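Local structure of ABC transporter, periplasmic substrate-binding protein (Vibrio cholerae O1 biovar eltor, 1TWY) at residues V63-G68 and T82-T87. The protein probably serves as the periplasmic receptor of an ABC transporter, binding phosphate and delivering it to the membrane permease for uptake. Numbering follows the deposited sequence.
Sequences VGSTAG and TSRYLT. With PO4 (phosphate ion), chain I.
Ser65 turns its OG beside its own backbone N and opposite the carbonyl carbon (chi1 -69°), while Ser83 tucks OG between backbone N and carbonyl carbon (chi1 59°); the two hydroxyls thereby converge on one phosphate ion. Ser65 OG does double duty: it accepts a nearly straight bond from Ser83 N at 3.0 Å and donates its proton to phosphate O4 at 2.7 Å. The backbone N of Ser65 grips that same O4 at 2.9 Å, and Ser83 OG donates to O1, also at 2.7 Å. A small side chain able both to give and to take a hydrogen bond suits position 65, and Ser83 offers a short hydroxyl donor that reaches the anion without bulk. Gly64, at the N-cap position of helix 65-73, adopts backbone angles at which a CB would jam against the preceding carbonyl, and its CA lies 3.3 Å from phosphate O3.

Farther along, Arg84 is extended from CG to NE, and its NH2 reaches Thr66 OG1 at 3.0 Å, with the hydroxyl near the guanidinium plane. A water bridges the same OG1 and Arg84 NE. NH1 bonds to Tyr85 O and forms a salt bridge with Glu90, fixing the group's rotation; arginine suits this place because one long arm carries N-H groups for all four partners. Branched Thr82 supplies both a hydroxyl, bonded to Arg84 O at 2.7 Å, and a methyl, CG2, that packs against Ser65 CB.

Ser35, Thr36 and Ser37 add further hydroxyls that hydrogen-bond the ion. Backbone amide and hydroxyl donors at a helix N-terminus, facing a loop that follows a strand, are characteristic of the anion pocket of phosphate-binding proteins of the periplasmic binding protein fold.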
loop_
_atom_site.group_PDB
_atom_site.type_symbol
_atom_site.label_atom_id
_atom_site.label_comp_id
_atom_site.label_asym_id
_atom_site.label_seq_id
_atom_site.Cartn_x
_atom_site.Cartn_y
_atom_site.Cartn_z
ATOM N N VAL A 63 -5.035 13.424 -1.202
ATOM C CA VAL A 63 -4.115 14.321 -0.463
ATOM C C VAL A 63 -3.233 13.614 0.530
ATOM O O VAL A 63 -2.549 14.312 1.348
ATOM C CB VAL A 63 -4.893 15.395 0.291
ATOM C CG1 VAL A 63 -5.459 16.375 -0.723
ATOM C CG2 VAL A 63 -6.031 14.805 1.147
ATOM N N GLY A 64 -3.273 12.286 0.559
ATOM C CA GLY A 64 -2.516 11.506 1.483
ATOM C C GLY A 64 -3.304 11.173 2.756
ATOM O O GLY A 64 -4.205 11.943 3.080
ATOM N N SER A 65 -2.967 10.053 3.406
ATOM C CA SER A 65 -3.765 9.452 4.512
ATOM C C SER A 65 -3.886 10.483 5.658
ATOM O O SER A 65 -4.893 10.746 6.173
ATOM C CB SER A 65 -3.111 8.220 4.995
ATOM O OG SER A 65 -3.170 7.154 4.004
ATOM N N THR A 66 -2.784 11.110 5.983
ATOM C CA THR A 66 -2.761 12.034 7.095
ATOM C C THR A 66 -3.628 13.309 6.908
ATOM O O THR A 66 -4.392 13.620 7.817
ATOM C CB THR A 66 -1.260 12.361 7.357
ATOM O OG1 THR A 66 -0.512 11.217 7.745
ATOM C CG2 THR A 66 -1.057 13.419 8.504
ATOM N N ALA A 67 -3.589 13.964 5.726
ATOM C CA ALA A 67 -4.406 15.131 5.428
ATOM C C ALA A 67 -5.859 14.694 5.412
ATOM O O ALA A 67 -6.722 15.410 5.816
ATOM C CB ALA A 67 -3.975 15.757 4.132
ATOM N N GLY A 68 -6.125 13.488 4.875
ATOM C CA GLY A 68 -7.472 12.996 4.874
ATOM C C GLY A 68 -8.083 12.909 6.272
ATOM O O GLY A 68 -9.228 13.356 6.382
ATOM N N THR A 82 -7.580 5.926 4.128
ATOM C CA THR A 82 -6.173 5.775 4.486
ATOM C C THR A 82 -5.656 4.492 3.907
ATOM O O THR A 82 -6.365 3.584 3.645
ATOM C CB THR A 82 -5.884 5.762 6.009
ATOM O OG1 THR A 82 -6.363 4.546 6.634
ATOM C CG2 THR A 82 -6.504 6.952 6.722
ATOM N N SER A 83 -4.331 4.424 3.721
ATOM C CA SER A 83 -3.633 3.215 3.400
ATOM C C SER A 83 -2.757 2.637 4.506
ATOM O O SER A 83 -1.746 1.922 4.269
ATOM C CB SER A 83 -2.869 3.485 2.122
ATOM O OG SER A 83 -1.965 4.593 2.381
ATOM N N ARG A 84 -3.103 2.940 5.735
ATOM C CA ARG A 84 -2.415 2.515 6.948
ATOM C C ARG A 84 -3.368 2.549 8.078
ATOM O O ARG A 84 -4.408 3.216 8.002
ATOM C CB ARG A 84 -1.259 3.417 7.307
ATOM C CG ARG A 84 -1.685 4.842 7.508
ATOM C CD ARG A 84 -0.542 5.704 7.998
ATOM N NE ARG A 84 -0.860 7.125 8.153
ATOM C CZ ARG A 84 -1.464 7.648 9.220
ATOM N NH1 ARG A 84 -1.943 6.869 10.156
ATOM N NH2 ARG A 84 -1.682 8.971 9.295
ATOM N N TYR A 85 -3.106 1.758 9.112
ATOM C CA TYR A 85 -3.883 1.856 10.332
ATOM C C TYR A 85 -3.601 3.216 11.007
ATOM O O TYR A 85 -2.587 3.885 10.761
ATOM C CB TYR A 85 -3.565 0.674 11.260
ATOM C CG TYR A 85 -3.981 -0.654 10.683
ATOM C CD1 TYR A 85 -5.296 -1.014 10.650
ATOM C CD2 TYR A 85 -3.026 -1.641 10.241
ATOM C CE1 TYR A 85 -5.668 -2.194 10.155
ATOM C CE2 TYR A 85 -3.481 -2.834 9.729
ATOM C CZ TYR A 85 -4.816 -3.068 9.661
ATOM O OH TYR A 85 -5.359 -4.263 9.157
ATOM N N LEU A 86 -4.554 3.613 11.824
ATOM C CA LEU A 86 -4.510 4.879 12.550
ATOM C C LEU A 86 -3.614 4.629 13.781
ATOM O O LEU A 86 -3.501 3.498 14.303
ATOM C CB LEU A 86 -5.915 5.248 13.002
ATOM C CG LEU A 86 -6.636 6.350 12.225
ATOM C CD1 LEU A 86 -6.725 5.975 10.853
ATOM C CD2 LEU A 86 -8.036 6.584 12.865
ATOM N N THR A 87 -2.964 5.684 14.207
ATOM C CA THR A 87 -2.209 5.652 15.486
ATOM C C THR A 87 -3.161 5.803 16.685
ATOM O O THR A 87 -4.385 6.110 16.581
ATOM C CB THR A 87 -1.109 6.768 15.485
ATOM O OG1 THR A 87 -1.697 8.069 15.364
ATOM C CG2 THR A 87 -0.219 6.630 14.221
HETATM P P PO4 I . -1.067 7.613 0.755
HETATM O O1 PO4 I . -1.761 6.320 0.294
HETATM O O2 PO4 I . 0.542 7.357 0.680
HETATM O O3 PO4 I . -1.421 8.846 -0.157
HETATM O O4 PO4 I . -1.286 7.997 2.203
HETATM O O HOH W 1 0.530 8.816 6.342
#